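Local coordinates for protein pyridoxal kinase (PDB 4S1I) that probably phosphorylates pyridoxal to pyridoxal 5'-phosphate at the expense of ATP, as a metal-dependent kinase of the ribokinase clan, at residues F78-Y83 and Y107-P112; N3-I8 and F29-I34; R240-L245 and E272-T277. All blocks are in the same frame, centred on the assembly; numbering follows the deposited sequence.

Interaction 1: residues F78-Y83 and Y107-P112; sequences FLVTGY and YFLCDP. With PLP (pyridoxal-5'-phosphate), chain C.
Leu79 covers one face of the Phe108 ring: its CD2 methyl sits 4.1 Å from the ring centroid and 19° off the ring normal, a CH-pi contact. The edge of the same ring is turned to the neighbouring strand, where Leu79 O and Thr81 N lie near its plane and Thr81 OG1 comes 3.5 Å from CE1. Phe108 CG stands anti to the backbone N (chi1 173°), and chi2 of 22° turns the ring edge toward strand 78-81. On the other face of the sheet Phe78 and Tyr107 meet obliquely, with Phe78 CD2 3.8 Å from Tyr107 CB. Past the end of the pairing, one face of the Tyr83 ring receives the pyridoxal phosphate, whose C2A methyl lies over the ring centre.

The strands run parallel, their axes 4.6 Å apart at closest. Leu79 bonds twice to the neighbouring strand, its N giving to Tyr107 O and its O taking Leu109 N at 2.9 Å. The ladder continues through Thr81 to Asp111 N. There a water ties the strand ends together: it accepts from Thr81 OG1 and donates to Gly82 O and to Asp111 O at 2.7 Å. Asp111, a residue of the magnesium site, lies at the C-terminal end of the strands, its side chain about 4 Å from the bound magnesium ion, with OD2 hydrogen-bonded to Thr221.

These are the two strands of a right-handed beta-alpha-beta crossover in a Rossmann-like sheet. Helix 87-103, its connection, packs with helix 124-133 on the Leu79, Thr81 and Phe108 face; helix 216-230 covers Phe78, Val80 and Leu109, while strand 5-9 flanks 78-81.

Interaction 2: residues N3-I8 and F29-I34; sequences NKVLTI and FQIQSI
Gln32 O takes two backbone donors from the facing segment, Lys4 N at 2.8 Å and Val5 N at 3.2 Å. The two approach differently: Val5 N lies in the carbonyl plane, whereas Lys4 N stands 36° above it. Beyond this forked start the pairing becomes regular and parallel. Val5 O accepts Ile34 N in a nearly straight bond (170° at the hydrogen), and Ile34 O accepts Thr7 N.

Side-chain polar groups are satisfied largely from the flanks. Ser33 OG turns back along its own chain to Ile31 O, and presents its oxygen to Val5 CB at 3.4 Å. Asn3 lays its amide across Ile34 at about a right angle, ND2 3.4 Å from CG1; that nitrogen also bonds to Leu72 O and to Ser14 OG of the neighbouring subunit. Asn3 OD1 receives a water, which reaches Ser33 O only weakly. Thr7 OG1, anti to its own backbone N (chi1 167°), is directed to Asn19 and Tyr222, leaving CG2 3.4 Å from Ile34 O. Apolar contacts fill in between: Val5 CG2 against Ile31 CG2 on one face, Leu6 CD1 against Ile34 CG2 on the other.

The segment 29-34 enters from a Schellman motif at Gln30, which ends helix 18-28, and runs into strand 33-41. Helix 18-28 connects strands 5-9 and 33-41 in the first beta-alpha-beta unit, and strand 5-9 is bordered on its far side by strand 78-81. Helix 216-230 packs on Val5 and Ile31, and the second subunit reaches Gln32 and Ile34 through its Phe16 and Cys13.

Interaction 3: residues R240-L245 and E272-T277; sequences RAISTL and ESFTIT
Arg240 and Glu272 cross obliquely where helix 234-250 of this ribokinase-like fold is met by the irregular segment leading to the edge strand 277-278. Their planar ends are turned 53° against each other, so the salt bridge rests on a single bond and not on a paired, coplanar one. Arg240 NE points its N-H at Glu272 OE2, 3.1 Å away and close to the guanidinium plane, using the anti lone pair of that oxygen. The arginine reaches across with an extended chain from CG to NE, its CG lying 3.6 Å from Glu272 CG, so the aliphatic parts pack alongside the salt bridge. Glu272 OE1 is taken by His236, one turn earlier on the helix, so both carboxylate oxygens are occupied; Arg240 also makes a cation-pi contact with Trp227.

Further along the helix, Ile242 and Phe274 meet at about a right angle, CG2 of the isoleucine 3.9 Å from CD2 of the ring. With Phe274 CG anti to the carbonyl carbon (chi1 -67°), the ring is brought against the helix beside Ser243, and Ser273 CB lies over one of its faces. Ile204 and Ile206 of strand 202-207 pack on Phe274, and Ile206 on Ile242 as well; Gln246, which binds ADP, also packs against Phe274. The arrangement therefore joins the helix to the far edge of the sheet, close to the nucleotide site.

Between the charged and apolar ends stands Ser243. Its hydroxyl is bonded to Asn239 O in the preceding turn and accepts Ser273 N at 2.8 Å, with 164° at the hydrogen.

From the N terminus, interaction 2 comes first: helix 18-28 carries the chain from strand 5-9 to strand 33-41, and the return to the first strand closes that loop. Interaction 1 closes the next, through helix 87-103 between strands 78-81 and 107-110. Interaction 3 follows, bringing the segment 272-277 back to helix 234-250. The three lie in series, none enclosing another. Interactions 1 and 2 are joined directly, because strands 5-9 and 78-81 are neighbours and Val80 probably bonds with Leu6 and Ile8. Interaction 3 stands apart, its centre about 21 Å from that of interaction 1; helix 216-230 touches all three.

Interaction 1: residues F78-Y83 and Y107-P112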
loop_
_atom_site.group_PDB
_atom_site.type_symbol
_atom_site.label_atom_id
_atom_site.label_comp_id
_atom_site.label_asym_id
_atom_site.label_seq_id
_atom_site.Cartn_x
_atom_site.Cartn_y
_atom_site.Cartn_z
ATOM N N PHE A 78 -0.371 11.431 -14.875
ATOM C CA PHE A 78 -1.084 11.993 -13.751
ATOM C C PHE A 78 -0.159 12.088 -12.557
ATOM O O PHE A 78 0.580 11.152 -12.283
ATOM C CB PHE A 78 -2.319 11.140 -13.406
ATOM C CG PHE A 78 -3.279 11.052 -14.523
ATOM C CD1 PHE A 78 -3.185 10.073 -15.506
ATOM C CD2 PHE A 78 -4.316 12.017 -14.590
ATOM C CE1 PHE A 78 -4.081 10.099 -16.589
ATOM C CE2 PHE A 78 -5.234 11.999 -15.591
ATOM C CZ PHE A 78 -5.099 11.063 -16.608
ATOM N N LEU A 79 -0.256 13.198 -11.852
ATOM C CA LEU A 79 0.507 13.409 -10.630
ATOM C C LEU A 79 -0.483 13.793 -9.548
ATOM O O LEU A 79 -1.435 14.535 -9.798
ATOM C CB LEU A 79 1.446 14.555 -10.774
ATOM C CG LEU A 79 2.243 14.961 -9.570
ATOM C CD1 LEU A 79 3.124 13.838 -9.087
ATOM C CD2 LEU A 79 3.081 16.152 -10.020
ATOM N N VAL A 80 -0.285 13.238 -8.348
ATOM C CA VAL A 80 -1.162 13.637 -7.220
ATOM C C VAL A 80 -0.231 13.907 -6.040
ATOM O O VAL A 80 0.658 13.135 -5.805
ATOM C CB VAL A 80 -2.083 12.494 -6.687
ATOM C CG1 VAL A 80 -3.057 12.982 -5.614
ATOM C CG2 VAL A 80 -2.886 11.933 -7.720
ATOM N N THR A 81 -0.519 14.956 -5.286
ATOM C CA THR A 81 0.127 15.190 -4.037
ATOM C C THR A 81 -0.915 15.324 -2.959
ATOM O O THR A 81 -2.050 15.699 -3.225
ATOM C CB THR A 81 1.022 16.420 -4.057
ATOM O OG1 THR A 81 0.248 17.593 -4.217
ATOM C CG2 THR A 81 2.086 16.322 -5.107
ATOM N N GLY A 82 -0.492 14.987 -1.733
ATOM C CA GLY A 82 -1.310 15.046 -0.572
ATOM C C GLY A 82 -0.571 15.608 0.636
ATOM O O GLY A 82 -0.238 16.785 0.688
ATOM N N TYR A 83 -0.459 14.755 1.616
ATOM C CA TYR A 83 0.128 15.197 2.887
ATOM C C TYR A 83 1.646 15.248 2.929
ATOM O O TYR A 83 2.278 14.286 2.592
ATOM C CB TYR A 83 -0.345 14.247 3.981
ATOM C CG TYR A 83 0.108 14.556 5.412
ATOM C CD1 TYR A 83 1.320 14.192 5.853
ATOM C CD2 TYR A 83 -0.810 15.072 6.305
ATOM C CE1 TYR A 83 1.725 14.409 7.200
ATOM C CE2 TYR A 83 -0.418 15.290 7.622
ATOM C CZ TYR A 83 0.839 14.930 8.057
ATOM O OH TYR A 83 1.195 15.143 9.385
ATOM N N TYR A 107 -1.302 15.699 -15.846
ATOM C CA TYR A 107 -2.372 16.355 -15.175
ATOM C C TYR A 107 -2.125 16.169 -13.674
ATOM O O TYR A 107 -2.027 15.064 -13.205
ATOM C CB TYR A 107 -3.677 15.645 -15.540
ATOM C CG TYR A 107 -4.938 16.188 -14.975
ATOM C CD1 TYR A 107 -5.607 17.237 -15.601
ATOM C CD2 TYR A 107 -5.564 15.590 -13.854
ATOM C CE1 TYR A 107 -6.832 17.694 -15.097
ATOM C CE2 TYR A 107 -6.789 16.040 -13.396
ATOM C CZ TYR A 107 -7.396 17.083 -14.016
ATOM O OH TYR A 107 -8.579 17.541 -13.535
ATOM N N PHE A 108 -1.985 17.288 -12.976
ATOM C CA PHE A 108 -1.617 17.322 -11.571
ATOM C C PHE A 108 -2.824 17.716 -10.729
ATOM O O PHE A 108 -3.357 18.848 -10.825
ATOM C CB PHE A 108 -0.456 18.308 -11.386
ATOM C CG PHE A 108 -0.042 18.599 -9.986
ATOM C CD1 PHE A 108 -0.306 17.738 -8.932
ATOM C CD2 PHE A 108 0.642 19.758 -9.711
ATOM C CE1 PHE A 108 0.123 18.031 -7.648
ATOM C CE2 PHE A 108 1.054 20.071 -8.418
ATOM C CZ PHE A 108 0.796 19.214 -7.374
ATOM N N LEU A 109 -3.249 16.754 -9.915
ATOM C CA LEU A 109 -4.248 17.010 -8.885
ATOM C C LEU A 109 -3.548 17.203 -7.551
ATOM O O LEU A 109 -2.878 16.300 -7.090
ATOM C CB LEU A 109 -5.220 15.832 -8.816
ATOM C CG LEU A 109 -6.413 16.057 -7.840
ATOM C CD1 LEU A 109 -7.593 15.159 -8.227
ATOM C CD2 LEU A 109 -6.034 15.840 -6.393
ATOM N N CYS A 110 -3.666 18.398 -6.985
ATOM C CA CYS A 110 -3.045 18.704 -5.716
ATOM C C CYS A 110 -4.166 18.666 -4.696
ATOM O O CYS A 110 -5.104 19.463 -4.780
ATOM C CB CYS A 110 -2.414 20.075 -5.702
ATOM S SG CYS A 110 -1.658 20.544 -4.122
ATOM N N ASP A 111 -4.052 17.758 -3.740
ATOM C CA ASP A 111 -4.982 17.734 -2.623
ATOM C C ASP A 111 -4.210 18.482 -1.508
ATOM O O ASP A 111 -3.206 17.980 -1.004
ATOM C CB ASP A 111 -5.358 16.313 -2.180
ATOM C CG ASP A 111 -6.461 16.283 -1.167
ATOM O OD1 ASP A 111 -6.913 17.352 -0.704
ATOM O OD2 ASP A 111 -6.877 15.174 -0.715
ATOM N N PRO A 112 -4.604 19.732 -1.195
ATOM C CA PRO A 112 -3.733 20.597 -0.366
ATOM C C PRO A 112 -4.033 20.331 1.086
ATOM O O PRO A 112 -4.718 21.147 1.720
ATOM C CB PRO A 112 -4.134 21.988 -0.798
ATOM C CG PRO A 112 -5.587 21.822 -1.092
ATOM C CD PRO A 112 -5.749 20.466 -1.709
HETATM N N1 PLP C . -2.446 11.878 9.719
HETATM C C2 PLP C . -1.899 11.665 8.516
HETATM C C2A PLP C . -0.554 11.076 8.429
HETATM C C3 PLP C . -2.564 12.002 7.302
HETATM O O3 PLP C . -2.042 11.820 6.148
HETATM C C4 PLP C . -3.871 12.599 7.368
HETATM C C4A PLP C . -4.548 12.944 6.155
HETATM O O4A PLP C . -5.693 13.161 6.024
HETATM C C5 PLP C . -4.324 12.745 8.682
HETATM C C6 PLP C . -3.570 12.372 9.789
HETATM C C5A PLP C . -5.602 13.297 9.054
HETATM O O4P PLP C . -5.812 12.593 10.238
HETATM P P PLP C . -6.514 13.248 11.524
HETATM O O1P PLP C . -7.556 14.193 11.086
HETATM O O2P PLP C . -5.511 13.947 12.376
HETATM O O3P PLP C . -7.114 12.040 12.094
HETATM O O HOH W 1 -0.577 18.315 -1.663
#

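Interaction 2: residues N3-I8 and F29-I34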
loop_
_atom_site.group_PDB
_atom_site.type_symbol
_atom_site.label_atom_id
_atom_site.label_comp_id
_atom_site.label_asym_id
_atom_site.label_seq_id
_atom_site.Cartn_x
_atom_site.Cartn_y
_atom_site.Cartn_z
ATOM N N ASN A 3 3.711 2.623 -15.490
ATOM C CA ASN A 3 3.107 3.435 -14.469
ATOM C C ASN A 3 2.489 4.649 -15.076
ATOM O O ASN A 3 3.142 5.346 -15.790
ATOM C CB ASN A 3 4.158 3.871 -13.478
ATOM C CG ASN A 3 4.739 2.735 -12.712
ATOM O OD1 ASN A 3 4.036 1.900 -12.214
ATOM N ND2 ASN A 3 6.035 2.716 -12.611
ATOM N N LYS A 4 1.237 4.913 -14.753
ATOM C CA LYS A 4 0.517 6.064 -15.306
ATOM C C LYS A 4 0.374 7.220 -14.349
ATOM O O LYS A 4 0.138 8.374 -14.717
ATOM C CB LYS A 4 -0.859 5.568 -15.732
ATOM C CG LYS A 4 -1.945 6.603 -16.056
ATOM C CD LYS A 4 -3.254 5.951 -16.520
ATOM C CE LYS A 4 -3.152 5.483 -17.962
ATOM N NZ LYS A 4 -4.504 5.144 -18.446
ATOM N N VAL A 5 0.378 6.881 -13.043
ATOM C CA VAL A 5 0.197 7.826 -11.942
ATOM C C VAL A 5 1.370 7.830 -10.990
ATOM O O VAL A 5 1.942 6.788 -10.699
ATOM C CB VAL A 5 -1.054 7.452 -11.042
ATOM C CG1 VAL A 5 -1.228 8.485 -10.005
ATOM C CG2 VAL A 5 -2.247 7.326 -11.888
ATOM N N LEU A 6 1.825 9.024 -10.579
ATOM C CA LEU A 6 2.780 9.222 -9.492
ATOM C C LEU A 6 2.039 9.935 -8.384
ATOM O O LEU A 6 1.527 11.011 -8.595
ATOM C CB LEU A 6 4.009 10.026 -9.943
ATOM C CG LEU A 6 4.952 10.592 -8.888
ATOM C CD1 LEU A 6 5.590 9.457 -8.158
ATOM C CD2 LEU A 6 5.956 11.541 -9.519
ATOM N N THR A 7 2.001 9.317 -7.188
ATOM C CA THR A 7 1.258 9.907 -6.057
ATOM C C THR A 7 2.174 10.026 -4.832
ATOM O O THR A 7 2.791 9.043 -4.451
ATOM C CB THR A 7 -0.082 9.222 -5.755
ATOM O OG1 THR A 7 -0.617 9.650 -4.466
ATOM C CG2 THR A 7 -0.008 7.753 -5.808
ATOM N N ILE A 8 2.251 11.233 -4.315
ATOM C CA ILE A 8 3.167 11.623 -3.238
ATOM C C ILE A 8 2.337 12.039 -2.040
ATOM O O ILE A 8 1.715 13.085 -2.088
ATOM C CB ILE A 8 4.090 12.729 -3.688
ATOM C CG1 ILE A 8 4.870 12.346 -4.928
ATOM C CG2 ILE A 8 5.012 13.182 -2.535
ATOM C CD1 ILE A 8 5.526 13.486 -5.618
ATOM N N PHE A 29 -9.160 0.042 -8.823
ATOM C CA PHE A 29 -9.383 0.497 -10.190
ATOM C C PHE A 29 -8.378 0.005 -11.226
ATOM O O PHE A 29 -8.534 0.304 -12.410
ATOM C CB PHE A 29 -9.397 2.020 -10.223
ATOM C CG PHE A 29 -10.705 2.644 -9.799
ATOM C CD1 PHE A 29 -11.008 2.968 -8.575
ATOM C CD2 PHE A 29 -11.632 2.972 -10.807
ATOM C CE1 PHE A 29 -12.232 3.566 -8.227
ATOM C CE2 PHE A 29 -12.864 3.580 -10.458
ATOM C CZ PHE A 29 -13.152 3.848 -9.172
ATOM N N GLN A 30 -7.371 -0.741 -10.791
ATOM C CA GLN A 30 -6.381 -1.338 -11.647
ATOM C C GLN A 30 -5.599 -0.277 -12.441
ATOM O O GLN A 30 -5.329 -0.474 -13.665
ATOM C CB GLN A 30 -6.964 -2.478 -12.506
ATOM C CG GLN A 30 -7.382 -3.650 -11.604
ATOM C CD GLN A 30 -8.046 -4.747 -12.348
ATOM O OE1 GLN A 30 -9.178 -4.592 -12.761
ATOM N NE2 GLN A 30 -7.308 -5.793 -12.690
ATOM N N ILE A 31 -5.301 0.834 -11.784
ATOM C CA ILE A 31 -4.524 1.935 -12.359
ATOM C C ILE A 31 -3.108 1.812 -11.811
ATOM O O ILE A 31 -2.865 1.934 -10.611
ATOM C CB ILE A 31 -5.140 3.285 -12.014
ATOM C CG1 ILE A 31 -6.554 3.418 -12.622
ATOM C CG2 ILE A 31 -4.255 4.454 -12.426
ATOM C CD1 ILE A 31 -7.354 4.554 -12.067
ATOM N N GLN A 32 -2.181 1.664 -12.721
ATOM C CA GLN A 32 -0.814 1.492 -12.392
ATOM C C GLN A 32 -0.186 2.737 -11.915
ATOM O O GLN A 32 -0.134 3.725 -12.585
ATOM C CB GLN A 32 -0.035 1.097 -13.595
ATOM C CG GLN A 32 1.038 0.257 -13.221
ATOM C CD GLN A 32 0.743 -1.124 -13.624
ATOM O OE1 GLN A 32 -0.346 -1.424 -14.081
ATOM N NE2 GLN A 32 1.693 -1.945 -13.515
ATOM N N SER A 33 0.359 2.629 -10.733
ATOM C CA SER A 33 0.753 3.827 -9.976
ATOM C C SER A 33 2.000 3.651 -9.178
ATOM O O SER A 33 2.276 2.549 -8.714
ATOM C CB SER A 33 -0.366 4.232 -8.997
ATOM O OG SER A 33 -1.585 4.399 -9.668
ATOM N N ILE A 34 2.785 4.720 -9.080
ATOM C CA ILE A 34 3.933 4.820 -8.168
ATOM C C ILE A 34 3.505 5.534 -6.928
ATOM O O ILE A 34 2.985 6.630 -6.961
ATOM C CB ILE A 34 5.041 5.657 -8.885
ATOM C CG1 ILE A 34 5.418 5.063 -10.176
ATOM C CG2 ILE A 34 6.257 5.793 -7.964
ATOM C CD1 ILE A 34 6.364 5.978 -11.039
HETATM O O HOH W 2 4.279 -0.009 -9.963
#

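Interaction 3: residues R240-L245 and E272-T277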
loop_
_atom_site.group_PDB
_atom_site.type_symbol
_atom_site.label_atom_id
_atom_site.label_comp_id
_atom_site.label_asym_id
_atom_site.label_seq_id
_atom_site.Cartn_x
_atom_site.Cartn_y
_atom_site.Cartn_z
ATOM N N ARG A 240 -20.171 10.634 -9.101
ATOM C CA ARG A 240 -19.853 9.240 -8.749
ATOM C C ARG A 240 -19.063 9.149 -7.422
ATOM O O ARG A 240 -19.423 8.318 -6.536
ATOM C CB ARG A 240 -18.975 8.564 -9.767
ATOM C CG ARG A 240 -19.694 8.254 -11.028
ATOM C CD ARG A 240 -18.888 7.430 -12.015
ATOM N NE ARG A 240 -19.657 7.207 -13.228
ATOM C CZ ARG A 240 -19.326 6.363 -14.190
ATOM N NH1 ARG A 240 -18.220 5.670 -14.118
ATOM N NH2 ARG A 240 -20.173 6.215 -15.223
ATOM N N ALA A 241 -18.038 9.968 -7.301
ATOM C CA ALA A 241 -17.174 9.921 -6.123
ATOM C C ALA A 241 -17.933 10.251 -4.841
ATOM O O ALA A 241 -17.841 9.515 -3.827
ATOM C CB ALA A 241 -15.966 10.803 -6.307
ATOM N N ILE A 242 -18.681 11.351 -4.861
ATOM C CA ILE A 242 -19.375 11.728 -3.642
ATOM C C ILE A 242 -20.551 10.757 -3.358
ATOM O O ILE A 242 -20.811 10.427 -2.201
ATOM C CB ILE A 242 -19.766 13.201 -3.686
ATOM C CG1 ILE A 242 -20.085 13.729 -2.293
ATOM C CG2 ILE A 242 -20.935 13.408 -4.552
ATOM C CD1 ILE A 242 -18.899 13.820 -1.363
ATOM N N SER A 243 -21.097 10.160 -4.415
ATOM C CA SER A 243 -22.137 9.125 -4.287
ATOM C C SER A 243 -21.581 7.842 -3.596
ATOM O O SER A 243 -22.203 7.275 -2.721
ATOM C CB SER A 243 -22.767 8.784 -5.680
ATOM O OG SER A 243 -23.523 9.900 -6.087
ATOM N N THR A 244 -20.399 7.394 -4.046
ATOM C CA THR A 244 -19.723 6.273 -3.483
ATOM C C THR A 244 -19.386 6.503 -2.023
ATOM O O THR A 244 -19.651 5.663 -1.200
ATOM C CB THR A 244 -18.501 5.889 -4.299
ATOM O OG1 THR A 244 -18.981 5.392 -5.585
ATOM C CG2 THR A 244 -17.694 4.815 -3.592
ATOM N N LEU A 245 -18.856 7.673 -1.736
ATOM C CA LEU A 245 -18.522 8.042 -0.358
ATOM C C LEU A 245 -19.754 8.027 0.530
ATOM O O LEU A 245 -19.710 7.504 1.617
ATOM C CB LEU A 245 -17.911 9.379 -0.292
ATOM C CG LEU A 245 -16.694 9.549 0.623
ATOM C CD1 LEU A 245 -16.015 8.404 1.391
ATOM C CD2 LEU A 245 -15.670 10.196 -0.195
ATOM N N GLU A 272 -24.756 7.900 -9.805
ATOM C CA GLU A 272 -24.641 9.340 -9.680
ATOM C C GLU A 272 -25.922 9.769 -8.962
ATOM O O GLU A 272 -26.969 9.948 -9.574
ATOM C CB GLU A 272 -24.371 9.999 -11.038
ATOM C CG GLU A 272 -23.041 9.520 -11.603
ATOM C CD GLU A 272 -22.727 9.968 -13.028
ATOM O OE1 GLU A 272 -23.296 10.982 -13.429
ATOM O OE2 GLU A 272 -21.885 9.298 -13.753
ATOM N N SER A 273 -25.859 9.799 -7.629
ATOM C CA SER A 273 -27.021 9.913 -6.726
ATOM C C SER A 273 -27.535 11.328 -6.442
ATOM O O SER A 273 -28.601 11.484 -5.825
ATOM C CB SER A 273 -26.697 9.392 -5.298
ATOM O OG SER A 273 -26.245 8.075 -5.326
ATOM N N PHE A 274 -26.770 12.344 -6.831
ATOM C CA PHE A 274 -27.069 13.696 -6.407
ATOM C C PHE A 274 -27.357 14.531 -7.605
ATOM O O PHE A 274 -27.074 14.135 -8.748
ATOM C CB PHE A 274 -25.879 14.229 -5.578
ATOM C CG PHE A 274 -25.716 13.504 -4.253
ATOM C CD1 PHE A 274 -26.684 13.648 -3.260
ATOM C CD2 PHE A 274 -24.701 12.601 -4.054
ATOM C CE1 PHE A 274 -26.608 12.954 -2.085
ATOM C CE2 PHE A 274 -24.611 11.909 -2.865
ATOM C CZ PHE A 274 -25.561 12.088 -1.884
ATOM N N THR A 275 -27.897 15.712 -7.336
ATOM C CA THR A 275 -28.252 16.655 -8.375
ATOM C C THR A 275 -27.126 17.683 -8.636
ATOM O O THR A 275 -26.562 18.310 -7.709
ATOM C CB THR A 275 -29.524 17.382 -7.997
ATOM O OG1 THR A 275 -30.609 16.433 -7.905
ATOM C CG2 THR A 275 -29.846 18.453 -9.026
ATOM N N ILE A 276 -26.782 17.839 -9.900
ATOM C CA ILE A 276 -25.827 18.857 -10.286
ATOM C C ILE A 276 -26.581 20.173 -10.401
ATOM O O ILE A 276 -27.478 20.278 -11.202
ATOM C CB ILE A 276 -25.169 18.499 -11.639
ATOM C CG1 ILE A 276 -24.486 17.122 -11.574
ATOM C CG2 ILE A 276 -24.211 19.600 -12.104
ATOM C CD1 ILE A 276 -23.625 16.976 -10.345
ATOM N N THR A 277 -26.245 21.170 -9.584
ATOM C CA THR A 277 -26.869 22.464 -9.598
ATOM C C THR A 277 -25.919 23.519 -10.195
ATOM O O THR A 277 -24.871 23.853 -9.629
ATOM C CB THR A 277 -27.323 22.804 -8.192
ATOM O OG1 THR A 277 -28.330 21.854 -7.838
ATOM C CG2 THR A 277 -27.904 24.244 -8.101
#